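Local structure of GrgF (6LZH) at residues A[19-24]-A[72-77]; A[64-69]-A[89-94]; A[112-117]-A[136-141]; A[234-239]-A[246-251]. The protein acts as a polyketide transferase with an alpha/beta-hydrolase fold in the biosynthesis of gregatin A, a fungal polyketide with an alkylated furanone core. All coordinates share one frame; numbering follows the deposited sequence.

All four contacts reach the same mixed beta-sheet of the alpha/beta-hydrolase fold. Contact 1 is the most polar and the nearest to solvent: a salt bridge and several hydrogen bonds fasten a loop to strand 20-26. It touches contact 2, where the neighbouring strand 62-66 packs almost wholly by apolar groups on helix 84-99, with one water bridging loop and helix. Contact 3, its centre about 5 Å from the centre of the chain, is buried and combines parallel backbone pairing with the turn that carries the catalytic cysteine. Contact 4 is buried too and adjoins contact 3 through strands 133-137 and 232-237; one side-chain bond and a methionine join strand to helix beside the catalytic aspartate.

Contact 1: A[19-24]-A[72-77]; sequences LTLRGW and GASDGE
Arg22 and Asp75 form the salt bridge that fastens residues 72-77 to strand 20-26, the strand next to edge strand 9-14 of the alpha/beta-hydrolase sheet. The loop runs nearly opposite to the strand. Starting at the backbone of Arg22, CB lies 4.1 Å from Ala73 CB, and the extended chain then carries CD to 3.3 Å from Ala73 O. NE turns to Glu12 on the adjoining strand 9-14. Arg22 NH1 donates twice, to Ala73 O and, nearly straight at 172°, to Asp75 OD1 at 2.9 Å. That carboxylate oxygen lies in the guanidinium plane, yet is itself approached from well above the carboxylate plane, the two planes being 62° apart. NH2 reaches a water, which in turn donates to Asp75 OD2 and so closes a second path between the charges. One face of the guanidinium is covered by Thr20 CG2, the methyl set over its centre because it stands anti to the backbone N. A leucine in place of Arg22 would probably leave Asp75 and Glu12 without this positive partner and Ala73 O without this donor. Two more bonds complete the join: Asp75 N donates to Thr20 O at 2.9 Å, and Thr20 N to the carboxylate oxygen Asp75 OD2. Ser74 OG has two partners: it bonds Asp67 O of residues 64-69 and accepts from Arg22 N at 2.9 Å, with an N-H...O angle of 166°.

Contact 2: A[64-69]-A[89-94]; sequences LLYDPR and EHLHDA
Tyr66 reaches from strand 62-66 to helix 84-99, where its ring and hydroxyl meet His90, Leu91 and Ala94. CG of the tyrosine sits between the backbone N and the carbonyl carbon (chi1 69°), which directs the ring out from the strand to the helix. Tyr66 CE2 rests 3.7 Å from Ala94 CB, with the methyl placed obliquely to the ring. Packing is tightest at the outer end, where Tyr66 OH lies 3.0 Å from Leu91 CD2 and the leucine crosses it at a slant. Tyr66 OH also lies 3.7 Å from His90 C, close against the helix backbone. Ala94 serves a second strand residue as well, its CB standing 4.1 Å from Leu64 CD2; a residue this small lets both strand side chains come close to the helix. His90 carries the polar part. Arg69 CB approaches the edge of its imidazole, 3.9 Å from His90 CE1. A water lying in the ring plane accepts from Arg69 N at 2.8 Å and also hydrogen-bonds His90 ND1, bridging loop and helix, while His90 NE2 bonds Asp17. Partners at both nitrogens are likely to restrain rotation of the ring. The guanidinium of Arg69 leads away, to Gln86 and Asp81. This is the helix-on-sheet packing of an alpha/beta-hydrolase fold, the axes of strand 64-66 and helix 89-94 lying at 140°. Phe13 meets the Tyr66 ring edge-to-face, Ile36 of strand 32-38 touches Tyr66, Leu91 and Ala94, and helix 116-127 covers Leu91 through Val120 and Ala124.

Contact 3: A[112-117]-A[136-141]; sequences WGLCFG and AVAPLI
Val137 O is gripped by two groups of residues 112-117: Cys115 N donates to it at 2.9 Å, and Leu114 CA makes a CA-H...O contact at 3.3 Å. The amide of the same residue, Val137 N, donates to Gly113 O at 2.7 Å in a nearly linear bond (173°). These bonds register Gly113 with Ala136 and Leu114 with Val137 as parallel neighbours at the ends of strands 108-114 and 133-137. Beyond the strands the pairing changes character. Leu140 N reaches Cys115 O at 3.1 Å from well above the carbonyl plane, and Pro139 CA makes a CA-H...O contact with the same oxygen. Val137 packs with both branches: its CG1 lies 3.7 Å from Leu114 CD1, while CG2 comes obliquely to the indole of Trp112, 3.8 Å from CZ2. The indole NE1 bonds Gln284. On the far side of the turn, Leu140 CB packs 3.9 Å from Phe116 N, and its CD2 lies near the edge of the Phe116 ring. Cys115 has a positive phi of 62° and occupies the N-cap position, right before helix 116-127. SG, anti to the backbone N (chi1 178°), lies close to His269 and at packing distance from Leu140 CB, while Ala138 borders Asp240. A side chain at Gly113 would collide with Gly117 O. Such a strained strand-turn-helix, with glycines two residues before and after the nucleophile, is the nucleophile elbow of alpha/beta hydrolases, here presenting the active-site Cys115 to a probable Cys-His-Asp triad.

Contact 4: A[234-239]-A[246-251]; sequences MVTPEL and EDQLNC
A helix lies against a strand here: residues 246-251 pack on strand 234-237 within the beta-alpha-beta unit formed by strands 232-237 and 259-264 and helix 245-254, the two segment axes running nearly antiparallel at 159°. Thr236 and Gln248 meet from opposite directions, and the threonine hydroxyl donates to the amide oxygen, OG1 to OE1, at 2.9 Å. The donor is tilted 35° from the carbonyl plane, and Thr236 CG2 also presses on the oxygen, 3.2 Å from Gln248 OE1. The glutamine can reach this far because its chain is extended beyond CG. NE2 turns to Cys243 O and makes a weak hydrogen bond with Asp240 OD2, so both ends of the amide are engaged. An alanine in place of Gln248 would probably leave the Thr236 hydroxyl and Cys243 O without these partners and open a gap beside Asp240. Farther back along the strand, Met234 packs against the helix backbone, SD lying 3.2 Å from Gln248 O. Its bend at the last torsion (chi3 -69°) brings Met234 CE to 4.0 Å from Cys251 CB. At the other end Pro237 CD lies 3.7 Å from Gln248 OE1. Ala138 and Pro139, just after strand 133-137, also touch the glutamine. Such a strand end, leading into the loop that carries the active-site Asp240, is where alpha/beta hydrolases commonly place the acid of the catalytic triad.

Contact 1: A[19-24]-A[72-77]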
loop_
_atom_site.group_PDB
_atom_site.type_symbol
_atom_site.label_atom_id
_atom_site.label_comp_id
_atom_site.label_asym_id
_atom_site.label_seq_id
_atom_site.Cartn_x
_atom_site.Cartn_y
_atom_site.Cartn_z
ATOM N N LEU A 19 -12.353 -11.145 6.970
ATOM C CA LEU A 19 -12.173 -11.089 8.413
ATOM C C LEU A 19 -13.449 -10.623 9.102
ATOM O O LEU A 19 -14.216 -9.838 8.543
ATOM C CB LEU A 19 -11.046 -10.120 8.776
ATOM C CG LEU A 19 -9.725 -10.380 8.067
ATOM C CD1 LEU A 19 -8.857 -9.173 8.192
ATOM C CD2 LEU A 19 -9.071 -11.584 8.693
ATOM N N THR A 20 -13.644 -11.081 10.343
ATOM C CA THR A 20 -14.649 -10.516 11.233
ATOM C C THR A 20 -13.989 -9.469 12.120
ATOM O O THR A 20 -13.044 -9.776 12.851
ATOM C CB THR A 20 -15.295 -11.591 12.109
ATOM O OG1 THR A 20 -15.966 -12.551 11.290
ATOM C CG2 THR A 20 -16.305 -10.955 13.038
ATOM N N LEU A 21 -14.471 -8.240 12.047
ATOM C CA LEU A 21 -14.063 -7.188 12.964
ATOM C C LEU A 21 -15.168 -7.000 13.983
ATOM O O LEU A 21 -16.349 -7.098 13.644
ATOM C CB LEU A 21 -13.823 -5.871 12.230
ATOM C CG LEU A 21 -12.827 -5.904 11.067
ATOM C CD1 LEU A 21 -12.555 -4.482 10.595
ATOM C CD2 LEU A 21 -11.529 -6.611 11.461
ATOM N N ARG A 22 -14.791 -6.714 15.219
ATOM C CA ARG A 22 -15.767 -6.637 16.299
ATOM C C ARG A 22 -15.656 -5.302 17.004
ATOM O O ARG A 22 -14.578 -4.700 17.070
ATOM C CB ARG A 22 -15.570 -7.801 17.295
ATOM C CG ARG A 22 -15.741 -9.176 16.634
ATOM C CD ARG A 22 -15.578 -10.382 17.574
ATOM N NE ARG A 22 -15.809 -11.632 16.842
ATOM C CZ ARG A 22 -14.887 -12.261 16.109
ATOM N NH1 ARG A 22 -13.651 -11.796 16.024
ATOM N NH2 ARG A 22 -15.199 -13.377 15.464
ATOM N N GLY A 23 -16.782 -4.843 17.529
ATOM C CA GLY A 23 -16.786 -3.552 18.156
ATOM C C GLY A 23 -18.079 -3.284 18.881
ATOM O O GLY A 23 -18.839 -4.201 19.214
ATOM N N TRP A 24 -18.311 -2.002 19.101
ATOM C CA TRP A 24 -19.410 -1.518 19.913
ATOM C C TRP A 24 -20.210 -0.523 19.105
ATOM O O TRP A 24 -19.643 0.342 18.433
ATOM C CB TRP A 24 -18.916 -0.832 21.195
ATOM C CG TRP A 24 -18.366 -1.759 22.222
ATOM C CD1 TRP A 24 -18.806 -3.024 22.508
ATOM C CD2 TRP A 24 -17.287 -1.495 23.123
ATOM N NE1 TRP A 24 -18.058 -3.561 23.521
ATOM C CE2 TRP A 24 -17.116 -2.646 23.917
ATOM C CE3 TRP A 24 -16.434 -0.398 23.326
ATOM C CZ2 TRP A 24 -16.138 -2.733 24.912
ATOM C CZ3 TRP A 24 -15.464 -0.485 24.313
ATOM C CH2 TRP A 24 -15.325 -1.649 25.095
ATOM N N GLY A 72 -7.328 -6.478 19.726
ATOM C CA GLY A 72 -8.490 -6.567 20.600
ATOM C C GLY A 72 -9.305 -7.815 20.317
ATOM O O GLY A 72 -8.771 -8.924 20.246
ATOM N N ALA A 73 -10.608 -7.632 20.102
ATOM C CA ALA A 73 -11.539 -8.729 19.847
ATOM C C ALA A 73 -11.655 -9.117 18.373
ATOM O O ALA A 73 -12.372 -10.074 18.061
ATOM C CB ALA A 73 -12.926 -8.360 20.381
ATOM N N SER A 74 -10.996 -8.403 17.463
ATOM C CA SER A 74 -11.177 -8.637 16.036
ATOM C C SER A 74 -10.295 -9.776 15.543
ATOM O O SER A 74 -9.230 -10.054 16.100
ATOM C CB SER A 74 -10.873 -7.363 15.231
ATOM O OG SER A 74 -11.943 -6.443 15.397
ATOM N N ASP A 75 -10.759 -10.432 14.479
ATOM C CA ASP A 75 -9.953 -11.414 13.768
ATOM C C ASP A 75 -8.710 -10.755 13.182
ATOM O O ASP A 75 -8.597 -9.533 13.112
ATOM C CB ASP A 75 -10.736 -12.058 12.618
ATOM C CG ASP A 75 -11.829 -12.994 13.091
ATOM O OD1 ASP A 75 -11.913 -13.270 14.303
ATOM O OD2 ASP A 75 -12.612 -13.436 12.233
ATOM N N GLY A 76 -7.788 -11.598 12.719
ATOM C CA GLY A 76 -6.630 -11.131 11.990
ATOM C C GLY A 76 -5.330 -11.686 12.528
ATOM O O GLY A 76 -5.109 -11.681 13.745
ATOM N N GLU A 77 -4.463 -12.167 11.636
ATOM C CA GLU A 77 -3.151 -12.690 11.993
ATOM C C GLU A 77 -2.100 -12.130 11.045
ATOM O O GLU A 77 -2.380 -11.954 9.854
ATOM C CB GLU A 77 -3.118 -14.225 11.930
ATOM C CG GLU A 77 -4.037 -14.907 12.914
ATOM C CD GLU A 77 -3.539 -14.799 14.333
ATOM O OE1 GLU A 77 -2.310 -14.706 14.533
ATOM O OE2 GLU A 77 -4.376 -14.818 15.253
HETATM O O HOH W 1 -14.233 -15.186 13.163
#

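Contact 2: A[64-69]-A[89-94]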
loop_
_atom_site.group_PDB
_atom_site.type_symbol
_atom_site.label_atom_id
_atom_site.label_comp_id
_atom_site.label_asym_id
_atom_site.label_seq_id
_atom_site.Cartn_x
_atom_site.Cartn_y
_atom_site.Cartn_z
ATOM N N LEU A 64 -20.082 3.889 15.887
ATOM C CA LEU A 64 -19.482 2.566 15.734
ATOM C C LEU A 64 -18.020 2.668 16.154
ATOM O O LEU A 64 -17.260 3.475 15.601
ATOM C CB LEU A 64 -19.576 2.066 14.284
ATOM C CG LEU A 64 -18.818 0.757 14.002
ATOM C CD1 LEU A 64 -19.399 -0.451 14.804
ATOM C CD2 LEU A 64 -18.780 0.456 12.513
ATOM N N LEU A 65 -17.630 1.875 17.143
ATOM C CA LEU A 65 -16.261 1.862 17.641
ATOM C C LEU A 65 -15.776 0.427 17.561
ATOM O O LEU A 65 -16.343 -0.445 18.223
ATOM C CB LEU A 65 -16.233 2.383 19.087
ATOM C CG LEU A 65 -14.950 2.407 19.881
ATOM C CD1 LEU A 65 -13.881 3.074 19.057
ATOM C CD2 LEU A 65 -15.168 3.137 21.231
ATOM N N TYR A 66 -14.749 0.161 16.759
ATOM C CA TYR A 66 -14.374 -1.230 16.547
ATOM C C TYR A 66 -12.870 -1.450 16.629
ATOM O O TYR A 66 -12.073 -0.518 16.507
ATOM C CB TYR A 66 -14.927 -1.751 15.224
ATOM C CG TYR A 66 -14.351 -1.217 13.931
ATOM C CD1 TYR A 66 -13.134 -1.685 13.439
ATOM C CD2 TYR A 66 -15.068 -0.317 13.159
ATOM C CE1 TYR A 66 -12.631 -1.242 12.246
ATOM C CE2 TYR A 66 -14.577 0.139 11.938
ATOM C CZ TYR A 66 -13.355 -0.332 11.486
ATOM O OH TYR A 66 -12.848 0.103 10.278
ATOM N N ASP A 67 -12.501 -2.711 16.889
ATOM C CA ASP A 67 -11.097 -3.089 16.958
ATOM C C ASP A 67 -10.599 -3.332 15.543
ATOM O O ASP A 67 -11.226 -4.108 14.802
ATOM C CB ASP A 67 -10.893 -4.345 17.822
ATOM C CG ASP A 67 -11.048 -4.068 19.313
ATOM O OD1 ASP A 67 -10.574 -3.015 19.773
ATOM O OD2 ASP A 67 -11.611 -4.912 20.038
ATOM N N PRO A 68 -9.542 -2.654 15.106
ATOM C CA PRO A 68 -8.991 -2.927 13.775
ATOM C C PRO A 68 -8.492 -4.361 13.682
ATOM O O PRO A 68 -8.377 -5.083 14.674
ATOM C CB PRO A 68 -7.841 -1.919 13.645
ATOM C CG PRO A 68 -8.157 -0.846 14.653
ATOM C CD PRO A 68 -8.837 -1.551 15.785
ATOM N N ARG A 69 -8.212 -4.777 12.449
ATOM C CA ARG A 69 -7.649 -6.093 12.197
ATOM C C ARG A 69 -6.490 -6.392 13.136
ATOM O O ARG A 69 -5.590 -5.567 13.309
ATOM C CB ARG A 69 -7.158 -6.163 10.749
ATOM C CG ARG A 69 -6.874 -7.570 10.303
ATOM C CD ARG A 69 -5.444 -7.985 10.536
ATOM N NE ARG A 69 -4.520 -7.372 9.595
ATOM C CZ ARG A 69 -3.210 -7.579 9.627
ATOM N NH1 ARG A 69 -2.411 -6.995 8.736
ATOM N NH2 ARG A 69 -2.698 -8.367 10.569
ATOM N N GLU A 89 -9.194 0.467 3.958
ATOM C CA GLU A 89 -10.124 -0.372 3.209
ATOM C C GLU A 89 -11.228 -0.889 4.116
ATOM O O GLU A 89 -12.401 -0.926 3.728
ATOM C CB GLU A 89 -9.380 -1.542 2.576
ATOM C CG GLU A 89 -8.671 -1.214 1.287
ATOM C CD GLU A 89 -8.038 -2.457 0.696
ATOM O OE1 GLU A 89 -8.766 -3.335 0.181
ATOM O OE2 GLU A 89 -6.816 -2.568 0.798
ATOM N N HIS A 90 -10.866 -1.283 5.332
ATOM C CA HIS A 90 -11.853 -1.836 6.247
ATOM C C HIS A 90 -12.867 -0.783 6.669
ATOM O O HIS A 90 -14.019 -1.117 6.950
ATOM C CB HIS A 90 -11.140 -2.451 7.445
ATOM C CG HIS A 90 -10.460 -3.744 7.130
ATOM N ND1 HIS A 90 -9.620 -4.384 8.017
ATOM C CD2 HIS A 90 -10.502 -4.523 6.019
ATOM C CE1 HIS A 90 -9.173 -5.499 7.467
ATOM N NE2 HIS A 90 -9.694 -5.608 6.256
ATOM N N LEU A 91 -12.469 0.494 6.693
ATOM C CA LEU A 91 -13.433 1.559 6.973
ATOM C C LEU A 91 -14.460 1.694 5.854
ATOM O O LEU A 91 -15.617 2.049 6.117
ATOM C CB LEU A 91 -12.717 2.887 7.183
ATOM C CG LEU A 91 -12.075 3.085 8.552
ATOM C CD1 LEU A 91 -11.319 4.409 8.566
ATOM C CD2 LEU A 91 -13.139 3.068 9.666
ATOM N N HIS A 92 -14.072 1.408 4.606
ATOM C CA HIS A 92 -15.077 1.314 3.542
ATOM C C HIS A 92 -16.061 0.174 3.818
ATOM O O HIS A 92 -17.265 0.293 3.557
ATOM C CB HIS A 92 -14.423 1.089 2.179
ATOM C CG HIS A 92 -13.282 2.011 1.868
ATOM N ND1 HIS A 92 -13.219 3.308 2.331
ATOM C CD2 HIS A 92 -12.155 1.814 1.139
ATOM C CE1 HIS A 92 -12.107 3.877 1.892
ATOM N NE2 HIS A 92 -11.447 2.994 1.160
ATOM N N ASP A 93 -15.564 -0.949 4.328
ATOM C CA ASP A 93 -16.460 -2.055 4.654
ATOM C C ASP A 93 -17.341 -1.696 5.844
ATOM O O ASP A 93 -18.517 -2.088 5.902
ATOM C CB ASP A 93 -15.646 -3.327 4.937
ATOM C CG ASP A 93 -14.883 -3.810 3.714
ATOM O OD1 ASP A 93 -15.294 -3.431 2.594
ATOM O OD2 ASP A 93 -13.868 -4.553 3.874
ATOM N N ALA A 94 -16.801 -0.926 6.784
ATOM C CA ALA A 94 -17.610 -0.462 7.907
ATOM C C ALA A 94 -18.726 0.467 7.438
ATOM O O ALA A 94 -19.869 0.350 7.893
ATOM C CB ALA A 94 -16.712 0.233 8.935
HETATM O O HOH W 2 -8.507 -3.040 10.246
#

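Contact 3: A[112-117]-A[136-141]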
loop_
_atom_site.group_PDB
_atom_site.type_symbol
_atom_site.label_atom_id
_atom_site.label_comp_id
_atom_site.label_asym_id
_atom_site.label_seq_id
_atom_site.Cartn_x
_atom_site.Cartn_y
_atom_site.Cartn_z
ATOM N N TRP A 112 -14.157 9.460 12.162
ATOM C CA TRP A 112 -13.437 10.162 13.218
ATOM C C TRP A 112 -12.276 9.278 13.637
ATOM O O TRP A 112 -12.442 8.072 13.797
ATOM C CB TRP A 112 -14.379 10.440 14.401
ATOM C CG TRP A 112 -13.848 11.200 15.608
ATOM C CD1 TRP A 112 -14.166 12.492 15.973
ATOM C CD2 TRP A 112 -13.008 10.693 16.643
ATOM N NE1 TRP A 112 -13.527 12.828 17.147
ATOM C CE2 TRP A 112 -12.813 11.742 17.583
ATOM C CE3 TRP A 112 -12.379 9.461 16.865
ATOM C CZ2 TRP A 112 -12.024 11.584 18.728
ATOM C CZ3 TRP A 112 -11.583 9.311 18.006
ATOM C CH2 TRP A 112 -11.420 10.361 18.915
ATOM N N GLY A 113 -11.104 9.853 13.818
ATOM C CA GLY A 113 -9.946 9.049 14.180
ATOM C C GLY A 113 -8.998 9.808 15.072
ATOM O O GLY A 113 -8.786 11.014 14.897
ATOM N N LEU A 114 -8.390 9.084 16.018
ATOM C CA LEU A 114 -7.387 9.635 16.922
ATOM C C LEU A 114 -6.030 9.015 16.604
ATOM O O LEU A 114 -5.910 7.795 16.463
ATOM C CB LEU A 114 -7.765 9.355 18.383
ATOM C CG LEU A 114 -6.712 9.708 19.435
ATOM C CD1 LEU A 114 -6.459 11.236 19.497
ATOM C CD2 LEU A 114 -7.132 9.194 20.794
ATOM N N CYS A 115 -5.007 9.855 16.485
ATOM C CA CYS A 115 -3.617 9.399 16.347
ATOM C C CYS A 115 -3.517 8.575 15.065
ATOM O O CYS A 115 -3.853 9.093 13.985
ATOM C CB CYS A 115 -3.221 8.683 17.650
ATOM S SG CYS A 115 -1.526 7.978 17.662
ATOM N N PHE A 116 -3.041 7.324 15.092
ATOM C CA PHE A 116 -2.972 6.540 13.865
ATOM C C PHE A 116 -4.354 6.370 13.243
ATOM O O PHE A 116 -4.472 6.303 12.017
ATOM C CB PHE A 116 -2.333 5.181 14.148
ATOM C CG PHE A 116 -2.202 4.330 12.900
ATOM C CD1 PHE A 116 -1.136 4.505 12.053
ATOM C CD2 PHE A 116 -3.155 3.373 12.587
ATOM C CE1 PHE A 116 -1.001 3.739 10.912
ATOM C CE2 PHE A 116 -3.030 2.607 11.448
ATOM C CZ PHE A 116 -1.958 2.789 10.612
ATOM N N GLY A 117 -5.404 6.299 14.067
ATOM C CA GLY A 117 -6.758 6.238 13.546
ATOM C C GLY A 117 -7.133 7.450 12.710
ATOM O O GLY A 117 -7.972 7.335 11.809
ATOM N N ALA A 136 -10.021 14.244 11.989
ATOM C CA ALA A 136 -8.766 13.642 12.427
ATOM C C ALA A 136 -8.260 14.388 13.657
ATOM O O ALA A 136 -8.036 15.601 13.605
ATOM C CB ALA A 136 -7.719 13.668 11.306
ATOM N N VAL A 137 -8.094 13.669 14.760
ATOM C CA VAL A 137 -7.600 14.239 16.008
ATOM C C VAL A 137 -6.170 13.775 16.232
ATOM O O VAL A 137 -5.913 12.568 16.333
ATOM C CB VAL A 137 -8.487 13.842 17.196
ATOM C CG1 VAL A 137 -7.911 14.430 18.458
ATOM C CG2 VAL A 137 -9.941 14.278 16.964
ATOM N N ALA A 138 -5.242 14.747 16.350
ATOM C CA ALA A 138 -3.818 14.519 16.511
ATOM C C ALA A 138 -3.311 13.388 15.611
ATOM O O ALA A 138 -2.697 12.435 16.114
ATOM C CB ALA A 138 -3.496 14.244 17.978
ATOM N N PRO A 139 -3.534 13.450 14.289
ATOM C CA PRO A 139 -3.192 12.302 13.435
ATOM C C PRO A 139 -1.699 12.035 13.378
ATOM O O PRO A 139 -0.880 12.957 13.348
ATOM C CB PRO A 139 -3.726 12.706 12.060
ATOM C CG PRO A 139 -3.759 14.220 12.083
ATOM C CD PRO A 139 -4.194 14.524 13.520
ATOM N N LEU A 140 -1.352 10.747 13.355
ATOM C CA LEU A 140 0.037 10.328 13.175
ATOM C C LEU A 140 0.340 10.370 11.682
ATOM O O LEU A 140 -0.315 9.679 10.900
ATOM C CB LEU A 140 0.240 8.924 13.751
ATOM C CG LEU A 140 1.498 8.080 13.508
ATOM C CD1 LEU A 140 2.763 8.912 13.558
ATOM C CD2 LEU A 140 1.548 6.993 14.575
ATOM N N ILE A 141 1.286 11.214 11.280
ATOM C CA ILE A 141 1.531 11.473 9.863
ATOM C C ILE A 141 2.700 10.648 9.331
ATOM O O ILE A 141 2.646 10.135 8.210
ATOM C CB ILE A 141 1.765 12.982 9.616
ATOM C CG1 ILE A 141 0.530 13.807 9.989
ATOM C CG2 ILE A 141 2.148 13.244 8.168
ATOM C CD1 ILE A 141 -0.777 13.282 9.415
#

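Contact 4: A[234-239]-A[246-251]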
loop_
_atom_site.group_PDB
_atom_site.type_symbol
_atom_site.label_atom_id
_atom_site.label_comp_id
_atom_site.label_asym_id
_atom_site.label_seq_id
_atom_site.Cartn_x
_atom_site.Cartn_y
_atom_site.Cartn_z
ATOM N N MET A 234 -9.247 18.882 10.935
ATOM C CA MET A 234 -8.129 18.409 11.728
ATOM C C MET A 234 -8.132 19.093 13.082
ATOM O O MET A 234 -8.366 20.310 13.176
ATOM C CB MET A 234 -6.787 18.668 11.044
ATOM C CG MET A 234 -5.664 17.898 11.740
ATOM S SD MET A 234 -4.109 18.105 10.868
ATOM C CE MET A 234 -4.403 17.186 9.352
ATOM N N VAL A 235 -7.843 18.313 14.119
ATOM C CA VAL A 235 -7.778 18.800 15.497
ATOM C C VAL A 235 -6.383 18.513 16.019
ATOM O O VAL A 235 -6.035 17.353 16.296
ATOM C CB VAL A 235 -8.848 18.163 16.385
ATOM C CG1 VAL A 235 -8.714 18.672 17.821
ATOM C CG2 VAL A 235 -10.225 18.466 15.807
ATOM N N THR A 236 -5.579 19.567 16.143
ATOM C CA THR A 236 -4.140 19.437 16.326
ATOM C C THR A 236 -3.748 20.059 17.659
ATOM O O THR A 236 -3.935 21.273 17.848
ATOM C CB THR A 236 -3.393 20.115 15.167
ATOM O OG1 THR A 236 -3.606 19.376 13.955
ATOM C CG2 THR A 236 -1.903 20.190 15.442
ATOM N N PRO A 237 -3.218 19.287 18.605
ATOM C CA PRO A 237 -2.682 19.900 19.822
ATOM C C PRO A 237 -1.523 20.811 19.452
ATOM O O PRO A 237 -0.737 20.500 18.555
ATOM C CB PRO A 237 -2.229 18.698 20.662
ATOM C CG PRO A 237 -3.000 17.493 20.089
ATOM C CD PRO A 237 -3.069 17.816 18.609
ATOM N N GLU A 238 -1.457 21.976 20.111
ATOM C CA GLU A 238 -0.425 22.959 19.774
ATOM C C GLU A 238 0.970 22.441 20.093
ATOM O O GLU A 238 1.932 22.752 19.376
ATOM C CB GLU A 238 -0.674 24.281 20.509
ATOM C CG GLU A 238 0.481 25.304 20.409
ATOM C CD GLU A 238 0.295 26.521 21.331
ATOM O OE1 GLU A 238 -0.650 26.540 22.145
ATOM O OE2 GLU A 238 1.114 27.458 21.257
ATOM N N LEU A 239 1.094 21.642 21.140
ATOM C CA LEU A 239 2.375 21.234 21.698
ATOM C C LEU A 239 2.559 19.725 21.596
ATOM O O LEU A 239 3.090 19.080 22.509
ATOM C CB LEU A 239 2.494 21.698 23.148
ATOM C CG LEU A 239 2.249 23.197 23.352
ATOM C CD1 LEU A 239 2.292 23.548 24.853
ATOM C CD2 LEU A 239 3.252 24.033 22.527
ATOM N N GLU A 246 4.112 20.032 13.735
ATOM C CA GLU A 246 4.537 20.441 12.401
ATOM C C GLU A 246 4.099 19.430 11.353
ATOM O O GLU A 246 3.663 19.818 10.266
ATOM C CB GLU A 246 6.049 20.617 12.343
ATOM C CG GLU A 246 6.556 21.869 13.011
ATOM C CD GLU A 246 8.070 21.845 13.110
ATOM O OE1 GLU A 246 8.612 20.820 13.568
ATOM O OE2 GLU A 246 8.709 22.835 12.711
ATOM N N ASP A 247 4.223 18.130 11.660
ATOM C CA ASP A 247 3.769 17.095 10.730
ATOM C C ASP A 247 2.271 17.214 10.466
ATOM O O ASP A 247 1.822 17.123 9.317
ATOM C CB ASP A 247 4.080 15.707 11.287
ATOM C CG ASP A 247 5.548 15.355 11.213
ATOM O OD1 ASP A 247 6.307 16.079 10.540
ATOM O OD2 ASP A 247 5.921 14.336 11.824
ATOM N N GLN A 248 1.476 17.369 11.529
ATOM C CA GLN A 248 0.021 17.471 11.355
ATOM C C GLN A 248 -0.351 18.679 10.498
ATOM O O GLN A 248 -1.224 18.593 9.622
ATOM C CB GLN A 248 -0.682 17.565 12.720
ATOM C CG GLN A 248 -0.445 16.381 13.681
ATOM C CD GLN A 248 -1.131 16.575 15.038
ATOM O OE1 GLN A 248 -2.288 17.018 15.110
ATOM N NE2 GLN A 248 -0.417 16.241 16.126
ATOM N N LEU A 249 0.304 19.821 10.729
ATOM C CA LEU A 249 -0.014 21.015 9.947
ATOM C C LEU A 249 0.464 20.865 8.514
ATOM O O LEU A 249 -0.184 21.362 7.585
ATOM C CB LEU A 249 0.609 22.251 10.592
ATOM C CG LEU A 249 0.009 22.543 11.979
ATOM C CD1 LEU A 249 0.522 23.860 12.546
ATOM C CD2 LEU A 249 -1.522 22.524 11.913
ATOM N N ASN A 250 1.573 20.153 8.318
ATOM C CA ASN A 250 2.016 19.825 6.969
ATOM C C ASN A 250 0.947 19.027 6.234
ATOM O O ASN A 250 0.613 19.324 5.081
ATOM C CB ASN A 250 3.340 19.057 7.040
ATOM C CG ASN A 250 4.538 19.988 7.274
ATOM O OD1 ASN A 250 4.424 21.206 7.090
ATOM N ND2 ASN A 250 5.684 19.425 7.664
ATOM N N CYS A 251 0.366 18.037 6.905
ATOM C CA CYS A 251 -0.726 17.288 6.294
ATOM C C CYS A 251 -1.908 18.206 5.973
ATOM O O CYS A 251 -2.459 18.168 4.861
ATOM C CB CYS A 251 -1.134 16.140 7.217
ATOM S SG CYS A 251 -2.384 15.029 6.509
#